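Local coordinates for pyruvate kinase (Pseudomonas aeruginosa, PDB 6QXL), which probably transfers a phosphoryl group from phosphoenolpyruvate to ADP, giving pyruvate and ATP in the last step of glycolysis, and binds glucose 6-phosphate, at residues I377-P390 with V400-R414. Numbering follows the deposited sequence.
With G6P (6-O-phosphono-alpha-D-glucopyranose), chain M.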
ATOM      1  N   ILE A 377      -6.091   2.757 -26.190  1.00 58.42           N
ATOM      2  CA  ILE A 377      -4.853   3.270 -26.740  1.00 50.74           C
ATOM      3  C   ILE A 377      -3.923   2.115 -27.095  1.00 48.17           C
ATOM      4  O   ILE A 377      -3.580   1.332 -26.239  1.00 50.90           O
ATOM      5  CB  ILE A 377      -4.171   4.246 -25.784  1.00 48.65           C
ATOM      6  CG1 ILE A 377      -4.989   5.529 -25.739  1.00 54.56           C
ATOM      7  CG2 ILE A 377      -2.739   4.546 -26.229  1.00 47.09           C
ATOM      8  CD1 ILE A 377      -4.718   6.381 -24.516  1.00 62.70           C
ATOM      9  N   LYS A 378      -3.533   2.040 -28.363  1.00 44.91           N
ATOM     10  CA  LYS A 378      -2.728   0.954 -28.870  1.00 44.69           C
ATOM     11  C   LYS A 378      -1.319   1.377 -29.236  1.00 39.39           C
ATOM     12  O   LYS A 378      -0.499   0.516 -29.568  1.00 40.51           O
ATOM     13  CB  LYS A 378      -3.396   0.333 -30.100  1.00 52.17           C
ATOM     14  CG  LYS A 378      -4.804  -0.197 -29.864  1.00 58.26           C
ATOM     15  CD  LYS A 378      -4.872  -1.375 -28.900  1.00 60.23           C
ATOM     16  CE  LYS A 378      -6.310  -1.846 -28.805  1.00 68.32           C
ATOM     17  NZ  LYS A 378      -6.510  -2.673 -27.602  1.00 73.28           N
ATOM     18  N   ALA A 379      -1.029   2.668 -29.210  1.00 35.59           N
ATOM     19  CA  ALA A 379       0.311   3.136 -29.533  1.00 38.30           C
ATOM     20  C   ALA A 379       0.519   4.564 -29.102  1.00 36.64           C
ATOM     21  O   ALA A 379      -0.430   5.286 -28.892  1.00 41.30           O
ATOM     22  CB  ALA A 379       0.586   3.002 -31.031  1.00 41.32           C
ATOM     23  N   ILE A 380       1.778   4.950 -28.960  1.00 36.70           N
ATOM     24  CA  ILE A 380       2.149   6.313 -28.659  1.00 36.70           C
ATOM     25  C   ILE A 380       3.038   6.835 -29.761  1.00 37.52           C
ATOM     26  O   ILE A 380       4.105   6.293 -30.007  1.00 38.18           O
ATOM     27  CB  ILE A 380       2.897   6.406 -27.325  1.00 39.25           C
ATOM     28  CG1 ILE A 380       1.983   5.915 -26.189  1.00 43.84           C
ATOM     29  CG2 ILE A 380       3.414   7.827 -27.107  1.00 37.09           C
ATOM     30  CD1 ILE A 380       2.578   6.047 -24.838  1.00 48.67           C
ATOM     31  N   ILE A 381       2.577   7.891 -30.437  1.00 44.38           N
ATOM     32  CA  ILE A 381       3.303   8.566 -31.501  1.00 42.76           C
ATOM     33  C   ILE A 381       4.017   9.724 -30.837  1.00 42.79           C
ATOM     34  O   ILE A 381       3.407  10.730 -30.487  1.00 44.56           O
ATOM     35  CB  ILE A 381       2.342   9.039 -32.598  1.00 40.80           C
ATOM     36  CG1 ILE A 381       1.733   7.819 -33.291  1.00 44.14           C
ATOM     37  CG2 ILE A 381       3.050   9.916 -33.628  1.00 41.50           C
ATOM     38  CD1 ILE A 381       0.666   8.172 -34.318  1.00 50.22           C
ATOM     39  N   CYS A 382       5.319   9.582 -30.667  1.00 44.50           N
ATOM     40  CA  CYS A 382       6.103  10.609 -30.014  1.00 46.00           C
ATOM     41  C   CYS A 382       6.988  11.290 -31.052  1.00 45.25           C
ATOM     42  O   CYS A 382       7.996  10.734 -31.482  1.00 44.27           O
ATOM     43  CB  CYS A 382       6.919   9.995 -28.891  1.00 44.46           C
ATOM     44  SG  CYS A 382       7.929  11.222 -28.061  1.00 55.58           S
ATOM     45  N   LEU A 383       6.601  12.492 -31.462  1.00 46.97           N
ATOM     46  CA  LEU A 383       7.413  13.280 -32.374  1.00 46.21           C
ATOM     47  C   LEU A 383       8.559  13.838 -31.574  1.00 46.96           C
ATOM     48  O   LEU A 383       8.345  14.616 -30.655  1.00 47.07           O
ATOM     49  CB  LEU A 383       6.616  14.411 -33.016  1.00 44.02           C
ATOM     50  CG  LEU A 383       5.297  14.080 -33.688  1.00 45.96           C
ATOM     51  CD1 LEU A 383       4.866  15.308 -34.506  1.00 51.27           C
ATOM     52  CD2 LEU A 383       5.344  12.829 -34.547  1.00 44.16           C
ATOM     53  N   THR A 384       9.777  13.449 -31.930  1.00 50.02           N
ATOM     54  CA  THR A 384      10.941  13.826 -31.157  1.00 47.82           C
ATOM     55  C   THR A 384      12.105  14.183 -32.058  1.00 46.25           C
ATOM     56  O   THR A 384      12.307  13.580 -33.104  1.00 50.13           O
ATOM     57  CB  THR A 384      11.347  12.700 -30.165  1.00 44.06           C
ATOM     58  OG1 THR A 384      12.533  13.085 -29.432  1.00 41.74           O
ATOM     59  CG2 THR A 384      11.567  11.370 -30.898  1.00 42.52           C
ATOM     60  N   GLU A 385      12.896  15.133 -31.592  1.00 47.88           N
ATOM     61  CA  GLU A 385      14.061  15.615 -32.293  1.00 52.11           C
ATOM     62  C   GLU A 385      15.282  14.785 -31.896  1.00 51.35           C
ATOM     63  O   GLU A 385      15.959  14.237 -32.764  1.00 54.38           O
ATOM     64  CB  GLU A 385      14.267  17.109 -32.021  1.00 56.21           C
ATOM     65  CG  GLU A 385      14.961  17.928 -33.084  1.00 63.47           C
ATOM     66  CD  GLU A 385      14.159  18.080 -34.419  1.00 67.82           C
ATOM     67  OE1 GLU A 385      13.059  17.528 -34.602  1.00 65.51           O
ATOM     68  OE2 GLU A 385      14.658  18.735 -35.349  1.00 72.65           O
ATOM     69  N   SER A 386      15.539  14.682 -30.598  1.00 47.00           N
ATOM     70  CA  SER A 386      16.728  14.029 -30.077  1.00 43.13           C
ATOM     71  C   SER A 386      16.483  12.693 -29.395  1.00 40.10           C
ATOM     72  O   SER A 386      17.431  12.044 -28.966  1.00 37.95           O
ATOM     73  CB  SER A 386      17.435  14.956 -29.094  1.00 43.84           C
ATOM     74  OG  SER A 386      16.768  14.972 -27.840  1.00 42.97           O
ATOM     75  N   GLY A 387      15.226  12.289 -29.265  1.00 42.14           N
ATOM     76  CA  GLY A 387      14.868  11.059 -28.540  1.00 39.42           C
ATOM     77  C   GLY A 387      14.664  11.220 -27.035  1.00 39.31           C
ATOM     78  O   GLY A 387      14.346  10.253 -26.364  1.00 39.69           O
ATOM     79  N   PHE A 388      14.806  12.427 -26.505  1.00 35.95           N
ATOM     80  CA  PHE A 388      14.624  12.655 -25.078  1.00 36.64           C
ATOM     81  C   PHE A 388      13.220  12.344 -24.568  1.00 36.21           C
ATOM     82  O   PHE A 388      13.055  11.759 -23.503  1.00 36.12           O
ATOM     83  CB  PHE A 388      14.975  14.092 -24.708  1.00 34.46           C
ATOM     84  CG  PHE A 388      14.796  14.396 -23.258  1.00 40.34           C
ATOM     85  CD1 PHE A 388      15.750  14.004 -22.330  1.00 43.99           C
ATOM     86  CD2 PHE A 388      13.659  15.057 -22.799  1.00 46.77           C
ATOM     87  CE1 PHE A 388      15.610  14.288 -20.975  1.00 44.40           C
ATOM     88  CE2 PHE A 388      13.477  15.338 -21.451  1.00 44.57           C
ATOM     89  CZ  PHE A 388      14.467  14.945 -20.534  1.00 45.23           C
ATOM     90  N   THR A 389      12.209  12.761 -25.298  1.00 37.98           N
ATOM     91  CA  THR A 389      10.854  12.507 -24.845  1.00 39.03           C
ATOM     92  C   THR A 389      10.548  11.007 -24.711  1.00 35.81           C
ATOM     93  O   THR A 389      10.064  10.593 -23.683  1.00 38.35           O
ATOM     94  CB  THR A 389       9.831  13.280 -25.696  1.00 38.87           C
ATOM     95  OG1 THR A 389      10.066  14.677 -25.551  1.00 36.26           O
ATOM     96  CG2 THR A 389       8.425  13.009 -25.220  1.00 40.21           C
ATOM     97  N   PRO A 390      10.854  10.188 -25.716  1.00 38.48           N
ATOM     98  CA  PRO A 390      10.591   8.745 -25.547  1.00 40.87           C
ATOM     99  C   PRO A 390      11.563   8.054 -24.567  1.00 39.17           C
ATOM    100  O   PRO A 390      11.245   6.999 -24.054  1.00 41.10           O
ATOM    101  CB  PRO A 390      10.701   8.180 -26.965  1.00 41.92           C
ATOM    102  CG  PRO A 390      11.636   9.112 -27.639  1.00 43.65           C
ATOM    103  CD  PRO A 390      11.353  10.482 -27.069  1.00 42.18           C
ATOM    104  N   VAL A 400       2.559  -0.726 -23.719  1.00 49.14           N
ATOM    105  CA  VAL A 400       2.121   0.011 -24.895  1.00 47.03           C
ATOM    106  C   VAL A 400       3.326   0.343 -25.785  1.00 42.99           C
ATOM    107  O   VAL A 400       4.346   0.810 -25.278  1.00 45.03           O
ATOM    108  CB  VAL A 400       1.399   1.316 -24.504  1.00 45.14           C
ATOM    109  CG1 VAL A 400       2.372   2.413 -24.020  1.00 48.82           C
ATOM    110  CG2 VAL A 400       0.609   1.847 -25.702  1.00 44.94           C
ATOM    111  N   PRO A 401       3.227   0.111 -27.103  1.00 42.06           N
ATOM    112  CA  PRO A 401       4.337   0.484 -27.994  1.00 39.07           C
ATOM    113  C   PRO A 401       4.593   1.972 -28.063  1.00 35.14           C
ATOM    114  O   PRO A 401       3.662   2.750 -28.254  1.00 34.27           O
ATOM    115  CB  PRO A 401       3.872  -0.025 -29.348  1.00 41.72           C
ATOM    116  CG  PRO A 401       2.844  -1.058 -29.065  1.00 40.52           C
ATOM    117  CD  PRO A 401       2.192  -0.673 -27.795  1.00 38.82           C
ATOM    118  N   ILE A 402       5.843   2.359 -27.867  1.00 34.73           N
ATOM    119  CA  ILE A 402       6.278   3.738 -27.984  1.00 37.53           C
ATOM    120  C   ILE A 402       7.029   3.911 -29.305  1.00 41.03           C
ATOM    121  O   ILE A 402       8.064   3.283 -29.535  1.00 38.07           O
ATOM    122  CB  ILE A 402       7.209   4.099 -26.821  1.00 42.18           C
ATOM    123  CG1 ILE A 402       6.478   3.893 -25.494  1.00 47.51           C
ATOM    124  CG2 ILE A 402       7.728   5.530 -26.972  1.00 41.15           C
ATOM    125  CD1 ILE A 402       7.349   4.024 -24.269  1.00 49.86           C
ATOM    126  N   TYR A 403       6.506   4.763 -30.182  1.00 42.60           N
ATOM    127  CA  TYR A 403       7.139   5.031 -31.482  1.00 37.64           C
ATOM    128  C   TYR A 403       7.822   6.378 -31.489  1.00 38.28           C
ATOM    129  O   TYR A 403       7.168   7.388 -31.291  1.00 44.93           O
ATOM    130  CB  TYR A 403       6.104   4.943 -32.565  1.00 34.28           C
ATOM    131  CG  TYR A 403       5.565   3.553 -32.717  1.00 33.06           C
ATOM    132  CD1 TYR A 403       6.267   2.589 -33.427  1.00 33.58           C
ATOM    133  CD2 TYR A 403       4.363   3.186 -32.140  1.00 32.16           C
ATOM    134  CE1 TYR A 403       5.773   1.297 -33.559  1.00 32.45           C
ATOM    135  CE2 TYR A 403       3.866   1.893 -32.298  1.00 32.67           C
ATOM    136  CZ  TYR A 403       4.588   0.971 -33.002  1.00 32.28           C
ATOM    137  OH  TYR A 403       4.097  -0.283 -33.134  1.00 42.01           O
ATOM    138  N   ALA A 404       9.138   6.381 -31.682  1.00 41.02           N
ATOM    139  CA  ALA A 404       9.915   7.614 -31.797  1.00 42.97           C
ATOM    140  C   ALA A 404       9.952   8.040 -33.279  1.00 44.46           C
ATOM    141  O   ALA A 404      10.636   7.410 -34.105  1.00 44.23           O
ATOM    142  CB  ALA A 404      11.323   7.401 -31.262  1.00 48.10           C
ATOM    143  N   TYR A 405       9.179   9.082 -33.590  1.00 46.72           N
ATOM    144  CA  TYR A 405       9.143   9.704 -34.909  1.00 41.69           C
ATOM    145  C   TYR A 405      10.222  10.776 -34.968  1.00 42.50           C
ATOM    146  O   TYR A 405      10.170  11.772 -34.230  1.00 37.61           O
ATOM    147  CB  TYR A 405       7.777  10.326 -35.177  1.00 37.84           C
ATOM    148  CG  TYR A 405       6.667   9.339 -35.517  1.00 35.92           C
ATOM    149  CD1 TYR A 405       6.335   8.295 -34.673  1.00 37.93           C
ATOM    150  CD2 TYR A 405       5.921   9.490 -36.659  1.00 35.32           C
ATOM    151  CE1 TYR A 405       5.301   7.415 -34.993  1.00 34.39           C
ATOM    152  CE2 TYR A 405       4.898   8.597 -36.988  1.00 34.41           C
ATOM    153  CZ  TYR A 405       4.590   7.576 -36.143  1.00 32.87           C
ATOM    154  OH  TYR A 405       3.568   6.705 -36.455  1.00 36.71           O
ATOM    155  N   SER A 406      11.212  10.576 -35.827  1.00 44.84           N
ATOM    156  CA  SER A 406      12.278  11.542 -35.955  1.00 47.27           C
ATOM    157  C   SER A 406      12.789  11.576 -37.385  1.00 53.54           C
ATOM    158  O   SER A 406      12.746  10.573 -38.099  1.00 59.44           O
ATOM    159  CB  SER A 406      13.410  11.221 -34.995  1.00 49.32           C
ATOM    160  OG  SER A 406      14.276  12.330 -34.835  1.00 48.96           O
ATOM    161  N   PRO A 407      13.238  12.744 -37.829  1.00 56.61           N
ATOM    162  CA  PRO A 407      13.857  12.814 -39.138  1.00 59.62           C
ATOM    163  C   PRO A 407      15.347  12.457 -39.097  1.00 57.37           C
ATOM    164  O   PRO A 407      15.881  12.021 -40.101  1.00 59.57           O
ATOM    165  CB  PRO A 407      13.651  14.273 -39.520  1.00 59.92           C
ATOM    166  CG  PRO A 407      13.699  15.008 -38.209  1.00 59.53           C
ATOM    167  CD  PRO A 407      13.064  14.081 -37.226  1.00 60.54           C
ATOM    168  N   HIS A 408      15.988  12.607 -37.942  1.00 56.31           N
ATOM    169  CA  HIS A 408      17.429  12.470 -37.826  1.00 57.93           C
ATOM    170  C   HIS A 408      17.883  11.021 -37.662  1.00 57.26           C
ATOM    171  O   HIS A 408      17.239  10.237 -36.990  1.00 59.99           O
ATOM    172  CB  HIS A 408      17.973  13.294 -36.679  1.00 56.25           C
ATOM    173  CG  HIS A 408      17.507  14.719 -36.680  1.00 58.64           C
ATOM    174  ND1 HIS A 408      17.156  15.394 -37.829  1.00 58.09           N
ATOM    175  CD2 HIS A 408      17.313  15.583 -35.660  1.00 64.38           C
ATOM    176  CE1 HIS A 408      16.773  16.613 -37.515  1.00 64.28           C
ATOM    177  NE2 HIS A 408      16.846  16.750 -36.208  1.00 61.65           N
ATOM    178  N   ARG A 409      19.018  10.681 -38.284  1.00 61.03           N
ATOM    179  CA  ARG A 409      19.573   9.336 -38.180  1.00 64.12           C
ATOM    180  C   ARG A 409      20.157   9.082 -36.796  1.00 55.94           C
ATOM    181  O   ARG A 409      19.982   8.007 -36.247  1.00 52.31           O
ATOM    182  CB  ARG A 409      20.616   9.085 -39.257  1.00 65.34           C
ATOM    183  CG  ARG A 409      21.195   7.657 -39.336  1.00 64.14           C
ATOM    184  CD  ARG A 409      22.710   7.590 -39.524  1.00 60.70           C
ATOM    185  NE  ARG A 409      23.541   8.430 -38.631  1.00 58.70           N
ATOM    186  CZ  ARG A 409      24.125   8.057 -37.492  1.00 51.10           C
ATOM    187  NH1 ARG A 409      23.980   6.806 -37.009  1.00 41.76           N
ATOM    188  NH2 ARG A 409      24.868   9.005 -36.854  1.00 49.47           N
ATOM    189  N   GLU A 410      20.827  10.085 -36.251  1.00 53.73           N
ATOM    190  CA  GLU A 410      21.372  10.044 -34.888  1.00 58.59           C
ATOM    191  C   GLU A 410      20.293   9.562 -33.896  1.00 60.08           C
ATOM    192  O   GLU A 410      20.536   8.657 -33.101  1.00 70.71           O
ATOM    193  CB  GLU A 410      21.866  11.445 -34.520  1.00 63.70           C
ATOM    194  CG  GLU A 410      22.696  11.623 -33.307  1.00 79.99           C
ATOM    195  CD  GLU A 410      22.964  13.123 -32.988  1.00 85.98           C
ATOM    196  OE1 GLU A 410      22.759  14.016 -33.847  1.00 97.46           O
ATOM    197  OE2 GLU A 410      23.388  13.393 -31.823  1.00 94.17           O
ATOM    198  N   THR A 411      19.102  10.127 -34.008  1.00 50.51           N
ATOM    199  CA  THR A 411      18.004   9.794 -33.119  1.00 45.92           C
ATOM    200  C   THR A 411      17.407   8.448 -33.471  1.00 44.00           C
ATOM    201  O   THR A 411      17.107   7.652 -32.583  1.00 43.13           O
ATOM    202  CB  THR A 411      16.930  10.911 -33.162  1.00 43.73           C
ATOM    203  OG1 THR A 411      17.542  12.144 -32.757  1.00 46.97           O
ATOM    204  CG2 THR A 411      15.758  10.606 -32.276  1.00 40.75           C
ATOM    205  N   GLN A 412      17.229   8.186 -34.762  1.00 44.43           N
ATOM    206  CA  GLN A 412      16.649   6.905 -35.199  1.00 50.83           C
ATOM    207  C   GLN A 412      17.434   5.704 -34.653  1.00 53.16           C
ATOM    208  O   GLN A 412      16.855   4.670 -34.358  1.00 48.30           O
ATOM    209  CB  GLN A 412      16.601   6.836 -36.726  1.00 53.48           C
ATOM    210  CG  GLN A 412      15.530   7.726 -37.351  1.00 52.64           C
ATOM    211  CD  GLN A 412      15.784   8.041 -38.818  1.00 54.60           C
ATOM    212  OE1 GLN A 412      16.751   7.551 -39.422  1.00 65.07           O
ATOM    213  NE2 GLN A 412      14.962   8.890 -39.370  1.00 51.44           N
ATOM    214  N   ALA A 413      18.759   5.855 -34.523  1.00 48.04           N
ATOM    215  CA  ALA A 413      19.601   4.793 -33.987  1.00 42.23           C
ATOM    216  C   ALA A 413      19.625   4.785 -32.466  1.00 38.32           C
ATOM    217  O   ALA A 413      19.549   3.729 -31.846  1.00 36.47           O
ATOM    218  CB  ALA A 413      21.015   4.920 -34.522  1.00 42.41           C
ATOM    219  N   ARG A 414      19.752   5.959 -31.874  1.00 40.43           N
ATOM    220  CA  ARG A 414      19.820   6.093 -30.428  1.00 42.14           C
ATOM    221  C   ARG A 414      18.734   5.290 -29.720  1.00 37.65           C
ATOM    222  O   ARG A 414      19.000   4.480 -28.832  1.00 40.28           O
ATOM    223  CB  ARG A 414      19.683   7.559 -30.053  1.00 44.81           C
ATOM    224  CG  ARG A 414      20.365   7.875 -28.762  1.00 47.97           C
ATOM    225  CD  ARG A 414      19.935   9.219 -28.257  1.00 54.22           C
ATOM    226  NE  ARG A 414      20.086  10.410 -29.064  1.00 62.13           N
ATOM    227  CZ  ARG A 414      21.221  10.971 -29.430  1.00 59.03           C
ATOM    228  NH1 ARG A 414      22.396  10.405 -29.173  1.00 64.47           N
ATOM    229  NH2 ARG A 414      21.182  12.090 -30.138  1.00 59.29           N
TER
HETATM  230  C1  G6P M 501       8.767  17.559 -31.356  1.00 66.04           C
HETATM  231  C2  G6P M 501       9.085  18.731 -32.262  1.00 67.39           C
HETATM  232  C3  G6P M 501       9.318  19.874 -31.283  1.00 64.36           C
HETATM  233  C4  G6P M 501       9.918  19.466 -29.950  1.00 56.96           C
HETATM  234  C5  G6P M 501      10.773  18.250 -30.268  1.00 57.88           C
HETATM  235  C6  G6P M 501      11.630  17.882 -29.070  1.00 63.32           C
HETATM  236  O1  G6P M 501       8.171  16.627 -32.246  1.00 69.92           O
HETATM  237  O2  G6P M 501      10.186  18.470 -33.171  1.00 59.39           O
HETATM  238  O3  G6P M 501       7.996  20.273 -31.025  1.00 74.37           O
HETATM  239  O4  G6P M 501      10.606  20.573 -29.311  1.00 53.71           O
HETATM  240  O5  G6P M 501       9.958  17.153 -30.676  1.00 57.88           O
HETATM  241  O6  G6P M 501      11.934  16.503 -28.960  1.00 59.97           O
HETATM  242  P   G6P M 501      12.985  15.978 -27.806  1.00 56.21           P
HETATM  243  O1P G6P M 501      14.358  15.957 -28.433  1.00 61.83           O
HETATM  244  O2P G6P M 501      12.202  14.686 -27.751  1.00 40.07           O
HETATM  245  O3P G6P M 501      13.151  16.910 -26.579  1.00 46.90           O
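Ile381 lays its CG2 methyl almost squarely on the Tyr405 ring, a CH-pi contact 3.7 Å from the ring centroid and 13° off its normal. That branch stands anti to the backbone N, which sends it over the ring face, while Leu383 CD2 presses on Tyr405 CB at 3.5 Å. The hydroxyl of Tyr405 is hydrogen-bonded to the carbonyl O of Ala440 in helix 436-446, which also packs on Ile381. On the other sheet face, Pro390 rests against Ile402 and Ala404, and Ile380 CD1 meets Val400 CG1. Between these layers five backbone hydrogen bonds join the parallel strands 377-383 and 402-406, from Ile380 N to Pro401 O through to Thr384 N to Tyr405 O. The two strands are the beta elements of a beta-alpha-beta unit in the C-terminal alpha/beta domain, with helix 388-394 in the crossover. Beyond the strand ends, the loop that receives the glucose 6-phosphate phosphate is tied to helix 409-414: Thr411 OG1 donates to Glu385 O (2.6 Å) and Arg414 NE to Ser386 O (3.1 Å), while Ser386 N and OG both reach phosphate oxygen O1P. Thr384 OG1 accepts from Gly387 N, an ST motif that shapes the turn. Packing is looser toward solvent, where Glu385, bent at chi2 (67°), takes a weak hydrogen bond on OE2 from NE2 of the exposed His408 (3.1 Å), carboxylate and ring planes 79° apart.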